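Local coordinates for protein TRAP dicarboxylate transporter, DctP subunit (Sulfurospirillum deleyianum, PDB 4OVS) that binds succinate as the periplasmic solute-binding subunit of a TRAP transporter, probably delivering dicarboxylates to its membrane partners, at residues 283-286 with 291-294; 74-79 with 135-140; 53-58 with 253-258. All blocks are in the same frame, centred on the assembly; numbering follows the deposited sequence.

Contact 1. Residues 283-286 with 291-294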
loop_
_atom_site.group_PDB
_atom_site.type_symbol
_atom_site.label_atom_id
_atom_site.label_comp_id
_atom_site.label_asym_id
_atom_site.label_seq_id
_atom_site.Cartn_x
_atom_site.Cartn_y
_atom_site.Cartn_z
ATOM N N SER A 283 -9.783 -8.453 -16.847
ATOM C CA SER A 283 -10.871 -9.204 -17.466
ATOM C C SER A 283 -10.571 -9.574 -18.903
ATOM O O SER A 283 -10.834 -10.701 -19.318
ATOM C CB SER A 283 -12.161 -8.383 -17.390
ATOM O OG SER A 283 -12.605 -8.297 -16.048
ATOM N N GLU A 284 -9.999 -8.639 -19.653
ATOM C CA GLU A 284 -9.633 -8.920 -21.020
ATOM C C GLU A 284 -8.522 -9.988 -21.062
ATOM O O GLU A 284 -8.548 -10.914 -21.889
ATOM C CB GLU A 284 -9.180 -7.647 -21.724
ATOM C CG GLU A 284 -8.894 -7.872 -23.203
ATOM C CD GLU A 284 -10.067 -7.484 -24.138
ATOM O OE1 GLU A 284 -11.197 -7.994 -23.918
ATOM O OE2 GLU A 284 -9.851 -6.707 -25.115
ATOM N N TYR A 285 -7.570 -9.881 -20.146
ATOM C CA TYR A 285 -6.495 -10.855 -20.053
ATOM C C TYR A 285 -7.057 -12.268 -19.769
ATOM O O TYR A 285 -6.598 -13.279 -20.331
ATOM C CB TYR A 285 -5.486 -10.449 -18.975
ATOM C CG TYR A 285 -4.639 -11.614 -18.608
ATOM C CD1 TYR A 285 -3.562 -11.988 -19.393
ATOM C CD2 TYR A 285 -4.960 -12.398 -17.520
ATOM C CE1 TYR A 285 -2.776 -13.123 -19.083
ATOM C CE2 TYR A 285 -4.211 -13.506 -17.205
ATOM C CZ TYR A 285 -3.146 -13.882 -17.996
ATOM O OH TYR A 285 -2.422 -14.998 -17.643
ATOM N N ALA A 286 -8.043 -12.353 -18.888
ATOM C CA ALA A 286 -8.596 -13.656 -18.550
ATOM C C ALA A 286 -9.340 -14.273 -19.771
ATOM O O ALA A 286 -9.180 -15.463 -20.125
ATOM C CB ALA A 286 -9.512 -13.505 -17.382
ATOM N N ASN A 291 -6.407 -18.195 -18.903
ATOM C CA ASN A 291 -5.638 -18.688 -17.761
ATOM C C ASN A 291 -5.923 -17.998 -16.405
ATOM O O ASN A 291 -5.146 -18.124 -15.475
ATOM C CB ASN A 291 -4.141 -18.613 -18.086
ATOM C CG ASN A 291 -3.749 -19.538 -19.245
ATOM O OD1 ASN A 291 -4.312 -20.603 -19.405
ATOM N ND2 ASN A 291 -2.788 -19.117 -20.043
ATOM N N LEU A 292 -7.031 -17.285 -16.301
ATOM C CA LEU A 292 -7.425 -16.664 -15.039
ATOM C C LEU A 292 -8.940 -16.690 -14.943
ATOM O O LEU A 292 -9.632 -16.378 -15.902
ATOM C CB LEU A 292 -6.886 -15.243 -14.952
ATOM C CG LEU A 292 -7.361 -14.412 -13.761
ATOM C CD1 LEU A 292 -6.768 -14.965 -12.501
ATOM C CD2 LEU A 292 -6.973 -12.963 -13.930
ATOM N N LYS A 293 -9.456 -17.130 -13.804
ATOM C CA LYS A 293 -10.875 -17.014 -13.518
ATOM C C LYS A 293 -11.020 -15.933 -12.445
ATOM O O LYS A 293 -10.253 -15.921 -11.491
ATOM C CB LYS A 293 -11.440 -18.326 -12.970
ATOM C CG LYS A 293 -11.209 -19.542 -13.825
ATOM C CD LYS A 293 -11.919 -19.467 -15.179
ATOM C CE LYS A 293 -13.440 -19.380 -15.041
ATOM N NZ LYS A 293 -14.164 -19.485 -16.370
ATOM N N ILE A 294 -11.984 -15.037 -12.616
ATOM C CA ILE A 294 -12.270 -13.963 -11.659
ATOM C C ILE A 294 -13.572 -14.275 -10.918
ATOM O O ILE A 294 -14.602 -14.523 -11.533
ATOM C CB ILE A 294 -12.370 -12.648 -12.404
ATOM C CG1 ILE A 294 -11.118 -12.466 -13.246
ATOM C CG2 ILE A 294 -12.617 -11.444 -11.456
ATOM C CD1 ILE A 294 -11.219 -11.344 -14.235
HETATM O O HOH W 1 -2.776 -16.509 -15.485
HETATM O O HOH W 2 -10.069 -17.523 -18.331
#
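Tyr285 places CG anti to the backbone N (chi1 163°), which turns the ring so that its CE2 side and OH reach Leu292 and Asn291; Leu292 has the same first torsion (173°), and this puts its CD2 beside Tyr285 CD2. The contact spans the end of the long helix 253-289, a hallmark of TRAP solute-binding proteins, and the short connection into strand 293-295, which pairs in parallel with strand 225-227. The evidence for edge packing is that Tyr285 CE2 lies 3.9 Å from Leu292 CB, with that carbon near the ring plane and the two side chains running at about a right angle. Ala286 sits at the middle of the contact. Its CB points at the other segment and sits only 3.2 Å from Leu292 O, a close CH-to-carbonyl approach, while Ile294 CD1 arrives from further along the strand. With CG1 beside the backbone N and an extended chi2 of 168°, Ile294 stretches CD1 to 3.8 Å from Ser283 OG. That hydroxyl is not left without a polar partner, because it bonds to Leu279 O one turn back in the helix. Around this apolar strip, Ile282 and Leu226 add further cover to Leu292, and Lys293 makes backbone hydrogen bonds to Thr224 and Leu226, which attaches the returning chain to the sheet. Ser289 OG bonds both Tyr285 O and Asn291 N, so the turn itself is stitched together. Polar groups of the two segments meet through water. One water lies in the ring plane at the Tyr285 edge, 2.7 Å from Tyr285 OH, and also reaches Asn291 O. The second donates to Ala286 O at 2.9 Å and to Leu292 O at 2.7 Å, using one proton for each carbonyl.

Contact 2. Residues 74-79 with 135-140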
loop_
_atom_site.group_PDB
_atom_site.type_symbol
_atom_site.label_atom_id
_atom_site.label_comp_id
_atom_site.label_asym_id
_atom_site.label_seq_id
_atom_site.Cartn_x
_atom_site.Cartn_y
_atom_site.Cartn_z
ATOM N N GLU A 74 15.163 -2.049 2.594
ATOM C CA GLU A 74 16.290 -1.136 2.650
ATOM C C GLU A 74 15.898 0.345 2.662
ATOM O O GLU A 74 16.705 1.178 3.074
ATOM C CB GLU A 74 17.273 -1.410 1.513
ATOM C CG GLU A 74 17.736 -2.863 1.401
ATOM C CD GLU A 74 16.838 -3.682 0.496
ATOM O OE1 GLU A 74 16.346 -3.123 -0.511
ATOM O OE2 GLU A 74 16.602 -4.871 0.789
ATOM N N GLU A 75 14.664 0.682 2.280
ATOM C CA GLU A 75 14.323 2.100 2.093
ATOM C C GLU A 75 14.349 2.895 3.390
ATOM O O GLU A 75 14.683 4.065 3.374
ATOM C CB GLU A 75 12.978 2.309 1.351
ATOM C CG GLU A 75 11.799 1.695 2.037
ATOM C CD GLU A 75 10.504 1.859 1.277
ATOM O OE1 GLU A 75 10.464 2.624 0.261
ATOM O OE2 GLU A 75 9.530 1.213 1.699
HETATM N N MSE A 76 13.965 2.298 4.499
HETATM C CA MSE A 76 13.831 3.081 5.714
HETATM C C MSE A 76 15.204 3.587 6.203
HETATM O O MSE A 76 15.406 4.793 6.440
HETATM C CB MSE A 76 13.142 2.261 6.804
HETATM C CG MSE A 76 11.723 1.882 6.474
HETATM SE SE MSE A 76 10.498 3.462 6.303
HETATM C CE MSE A 76 8.891 2.624 6.999
ATOM N N LYS A 77 16.136 2.660 6.361
ATOM C CA LYS A 77 17.485 2.992 6.784
ATOM C C LYS A 77 18.043 4.030 5.819
ATOM O O LYS A 77 18.724 4.958 6.201
ATOM C CB LYS A 77 18.357 1.723 6.729
ATOM C CG LYS A 77 19.854 1.976 6.881
ATOM C CD LYS A 77 20.712 1.122 5.944
ATOM C CE LYS A 77 22.124 0.888 6.560
ATOM N NZ LYS A 77 22.897 -0.259 5.956
ATOM N N ALA A 78 17.758 3.836 4.536
ATOM C CA ALA A 78 18.253 4.736 3.520
ATOM C C ALA A 78 17.808 6.143 3.816
ATOM O O ALA A 78 18.560 7.064 3.642
ATOM C CB ALA A 78 17.737 4.302 2.122
ATOM N N LEU A 79 16.554 6.307 4.216
ATOM C CA LEU A 79 16.040 7.623 4.549
ATOM C C LEU A 79 16.715 8.112 5.842
ATOM O O LEU A 79 17.165 9.244 5.923
ATOM C CB LEU A 79 14.503 7.595 4.677
ATOM C CG LEU A 79 13.710 8.206 3.495
ATOM C CD1 LEU A 79 14.110 7.596 2.208
ATOM C CD2 LEU A 79 12.213 8.058 3.688
ATOM N N LYS A 135 9.367 9.142 15.380
ATOM C CA LYS A 135 10.392 8.136 15.133
ATOM C C LYS A 135 11.409 8.595 14.085
ATOM O O LYS A 135 12.120 7.781 13.516
ATOM C CB LYS A 135 9.757 6.835 14.644
ATOM C CG LYS A 135 8.629 6.311 15.510
ATOM C CD LYS A 135 9.077 5.980 16.911
ATOM C CE LYS A 135 10.202 4.975 16.887
ATOM N NZ LYS A 135 10.556 4.542 18.256
ATOM N N GLY A 136 11.437 9.884 13.780
ATOM C CA GLY A 136 12.508 10.433 12.965
ATOM C C GLY A 136 12.296 10.480 11.464
ATOM O O GLY A 136 13.249 10.319 10.710
ATOM N N PHE A 137 11.054 10.696 11.021
ATOM C CA PHE A 137 10.763 10.965 9.612
ATOM C C PHE A 137 9.922 12.204 9.502
ATOM O O PHE A 137 9.238 12.578 10.444
ATOM C CB PHE A 137 10.010 9.794 8.965
ATOM C CG PHE A 137 10.803 8.534 8.929
ATOM C CD1 PHE A 137 11.804 8.374 8.002
ATOM C CD2 PHE A 137 10.582 7.524 9.856
ATOM C CE1 PHE A 137 12.554 7.223 7.974
ATOM C CE2 PHE A 137 11.331 6.389 9.838
ATOM C CZ PHE A 137 12.319 6.228 8.888
ATOM N N VAL A 138 9.964 12.861 8.356
ATOM C CA VAL A 138 9.035 13.939 8.121
ATOM C C VAL A 138 7.822 13.334 7.413
ATOM O O VAL A 138 7.922 12.904 6.275
ATOM C CB VAL A 138 9.629 14.992 7.222
ATOM C CG1 VAL A 138 8.695 16.199 7.146
ATOM C CG2 VAL A 138 10.999 15.343 7.703
ATOM N N ALA A 139 6.691 13.308 8.110
ATOM C CA ALA A 139 5.450 12.755 7.588
ATOM C C ALA A 139 4.671 13.811 6.838
ATOM O O ALA A 139 4.373 14.863 7.386
ATOM C CB ALA A 139 4.598 12.226 8.732
ATOM N N LEU A 140 4.304 13.529 5.594
ATOM C CA LEU A 140 3.535 14.483 4.825
ATOM C C LEU A 140 2.118 13.924 4.667
ATOM O O LEU A 140 1.412 13.807 5.660
ATOM C CB LEU A 140 4.216 14.757 3.487
ATOM C CG LEU A 140 5.583 15.419 3.503
ATOM C CD1 LEU A 140 6.229 15.450 2.135
ATOM C CD2 LEU A 140 5.456 16.798 3.997
#
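The ring of Phe137 has selenium obliquely over one face, toward CZ, and helix atoms along its rim. Leu79 CB meets the edge in the ring plane, 3.8 Å from Phe137 CE1, and the carbonyl oxygen Met76 O comes near the same carbon, 4.0 Å from Phe137 CE1 and close to the ring plane. The selenium of Met76, modelled as selenomethionine, takes a different route: it stands 4.8 Å from the Phe137 ring centroid, 34° off the ring normal, and its nearest ring atom is Phe137 CZ at 4.2 Å from SE. Those two numbers define an oblique Met-aromatic contact, displaced toward the outer end of the ring and not centred above it. Phe137 reaches the helix because its CG stands anti to its own carbonyl carbon, beside the backbone N (chi1 -64°), with the ring projecting toward 74-79. Met76 is folded at both its first and second torsions, the second at -64°, which brings SE to the CZ end of the ring. The interface is small, burying 130 Å² in total, and it is carried by these three residues. It lies close to the ligand pocket: the side chain of Met76 is about 4 Å from that of Lys93, a residue seen binding succinate, and about 11 Å from bound succinate. A second-shell position beside Lys93 is therefore consistent with the geometry. In the fold, helix 75-81 is laid against the mixed sheet of this periplasmic binding protein, and Leu79 rests on Ala87 of strand 86-87 and Ile239 of strand 233-241. The Phe137 ring leaves that sheet and packs between helix 75-81 and Val132 of helix 123-134, with Ile239 and the loop residue Leu97 also against it.

Contact 3. Residues 53-58 with 253-258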
loop_
_atom_site.group_PDB
_atom_site.type_symbol
_atom_site.label_atom_id
_atom_site.label_comp_id
_atom_site.label_asym_id
_atom_site.label_seq_id
_atom_site.Cartn_x
_atom_site.Cartn_y
_atom_site.Cartn_z
ATOM N N GLU A 53 9.395 22.576 -12.335
ATOM C CA GLU A 53 8.686 23.750 -12.832
ATOM C C GLU A 53 8.638 24.857 -11.775
ATOM O O GLU A 53 8.997 25.977 -12.048
ATOM C CB GLU A 53 7.276 23.351 -13.284
ATOM C CG GLU A 53 7.298 22.395 -14.449
ATOM C CD GLU A 53 5.920 21.830 -14.831
ATOM O OE1 GLU A 53 4.996 21.788 -13.987
ATOM O OE2 GLU A 53 5.752 21.446 -16.006
ATOM N N LEU A 54 8.273 24.523 -10.555
ATOM C CA LEU A 54 8.132 25.541 -9.509
ATOM C C LEU A 54 9.465 26.134 -9.056
ATOM O O LEU A 54 9.501 27.225 -8.511
ATOM C CB LEU A 54 7.398 24.965 -8.300
ATOM C CG LEU A 54 5.903 24.735 -8.416
ATOM C CD1 LEU A 54 5.330 24.003 -7.249
ATOM C CD2 LEU A 54 5.170 26.058 -8.645
ATOM N N THR A 55 10.576 25.451 -9.302
ATOM C CA THR A 55 11.848 25.990 -8.877
ATOM C C THR A 55 12.630 26.540 -10.054
ATOM O O THR A 55 13.820 26.778 -9.931
ATOM C CB THR A 55 12.723 24.958 -8.158
ATOM O OG1 THR A 55 13.076 23.873 -9.056
ATOM C CG2 THR A 55 11.998 24.431 -6.953
ATOM N N ASN A 56 11.957 26.756 -11.174
ATOM C CA ASN A 56 12.623 27.090 -12.443
ATOM C C ASN A 56 13.944 26.365 -12.743
ATOM O O ASN A 56 14.920 26.980 -13.168
ATOM C CB ASN A 56 12.815 28.594 -12.549
ATOM C CG ASN A 56 11.515 29.345 -12.381
ATOM O OD1 ASN A 56 10.599 29.191 -13.177
ATOM N ND2 ASN A 56 11.428 30.161 -11.339
ATOM N N GLY A 57 13.980 25.063 -12.497
ATOM C CA GLY A 57 15.070 24.218 -12.968
ATOM C C GLY A 57 16.220 24.135 -11.988
ATOM O O GLY A 57 17.245 23.497 -12.231
ATOM N N LYS A 58 16.048 24.778 -10.850
ATOM C CA LYS A 58 17.100 24.872 -9.865
ATOM C C LYS A 58 17.204 23.538 -9.130
ATOM O O LYS A 58 18.299 23.120 -8.767
ATOM C CB LYS A 58 16.751 26.007 -8.895
ATOM C CG LYS A 58 17.902 26.752 -8.308
ATOM C CD LYS A 58 17.452 28.170 -7.940
ATOM C CE LYS A 58 18.589 29.080 -7.681
ATOM N NZ LYS A 58 19.157 29.753 -8.883
ATOM N N LYS A 253 12.203 25.112 0.120
ATOM C CA LYS A 253 11.261 24.196 0.763
ATOM C C LYS A 253 9.817 24.441 0.392
ATOM O O LYS A 253 9.074 23.470 0.158
ATOM C CB LYS A 253 11.385 24.312 2.282
ATOM C CG LYS A 253 12.522 23.477 2.845
ATOM C CD LYS A 253 12.741 23.717 4.310
ATOM C CE LYS A 253 13.142 22.460 5.016
ATOM N NZ LYS A 253 14.126 22.665 6.095
ATOM N N PRO A 254 9.391 25.725 0.372
ATOM C CA PRO A 254 7.983 26.001 0.010
ATOM C C PRO A 254 7.566 25.384 -1.347
ATOM O O PRO A 254 6.450 24.857 -1.443
ATOM C CB PRO A 254 7.915 27.528 -0.026
ATOM C CG PRO A 254 9.065 27.975 0.959
ATOM C CD PRO A 254 10.148 26.954 0.628
HETATM N N MSE A 255 8.432 25.424 -2.357
HETATM C CA MSE A 255 8.104 24.798 -3.655
HETATM C C MSE A 255 8.043 23.291 -3.597
HETATM O O MSE A 255 7.261 22.672 -4.308
HETATM C CB MSE A 255 9.111 25.170 -4.714
HETATM C CG MSE A 255 9.108 26.617 -5.033
HETATM SE SE MSE A 255 10.396 27.611 -4.007
HETATM C CE MSE A 255 11.012 28.907 -5.391
ATOM N N VAL A 256 8.862 22.684 -2.768
ATOM C CA VAL A 256 8.814 21.234 -2.630
ATOM C C VAL A 256 7.482 20.863 -2.018
ATOM O O VAL A 256 6.815 19.921 -2.444
ATOM C CB VAL A 256 9.986 20.712 -1.824
ATOM C CG1 VAL A 256 9.766 19.301 -1.371
ATOM C CG2 VAL A 256 11.215 20.749 -2.671
ATOM N N LEU A 257 7.069 21.641 -1.037
ATOM C CA LEU A 257 5.863 21.354 -0.294
ATOM C C LEU A 257 4.625 21.619 -1.141
ATOM O O LEU A 257 3.634 20.923 -1.004
ATOM C CB LEU A 257 5.801 22.215 0.992
ATOM C CG LEU A 257 6.827 21.858 2.079
ATOM C CD1 LEU A 257 6.612 22.784 3.253
ATOM C CD2 LEU A 257 6.743 20.420 2.555
ATOM N N GLN A 258 4.676 22.622 -2.002
ATOM C CA GLN A 258 3.547 22.893 -2.851
ATOM C C GLN A 258 3.451 21.734 -3.892
ATOM O O GLN A 258 2.396 21.126 -4.101
ATOM C CB GLN A 258 3.683 24.270 -3.517
ATOM C CG GLN A 258 2.485 24.580 -4.390
ATOM C CD GLN A 258 2.629 25.827 -5.236
ATOM O OE1 GLN A 258 3.167 26.853 -4.806
ATOM N NE2 GLN A 258 2.107 25.751 -6.447
#
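Met255, in the first turn of helix 253-289, is the first of its segment to touch Leu54 and Thr55. Its CB lies 4.0 Å from Leu54 CB and 3.7 Å from Thr55 CG2, and its CG comes to 3.6 Å from Leu54 O. A bend at chi2 (93°) carries this selenomethionine's chain along that carbonyl, where CE also arrives. Thr55 turns its methyl to Met255, while OG1 bonds Val51 O and Val59 N, linking the helix to the following strand. Helix 39-54 ends here in a Schellman motif: Asn56, at positive phi, is the C-prime residue, Gly57 N bonds Gly52 O, and Asn56 N reaches Glu53 O at 3.2 Å. A type I' turn from Thr55 to Lys58 then leads into the next strand. Further along, Val256 faces away and packs on Trp245. Gln258 comes one turn after Met255 and points back at Leu54. Extended beyond CG, it crosses the leucine at about a right angle and sets NE2 3.8 Å from both Leu54 CD1 and Leu54 CD2, while the same NE2 hydrogen-bonds Glu262 OE2.

In the fold
Following the chain from the N terminus, 53-58 comes first, at the end of helix 39-54, and opens the long loop that contact 3 closes with 253-258. Contact 2 is nested inside: 74-79 opens it and 135-140 closes it, joining helix 75-81 to the long strand 137-152. The two meet directly, Leu140 CD2 lying 4.1 Å from Leu257 CD2. Contact 1 follows in series, closing a short loop across the end of helix 253-289. The first turn of that helix is in contact 3 and a late turn, 283-286, in contact 1; the centres of these contacts are about 44 Å apart. Contacts 1 and 2, on opposite sides of the chain's centre, both reach the large mixed sheet.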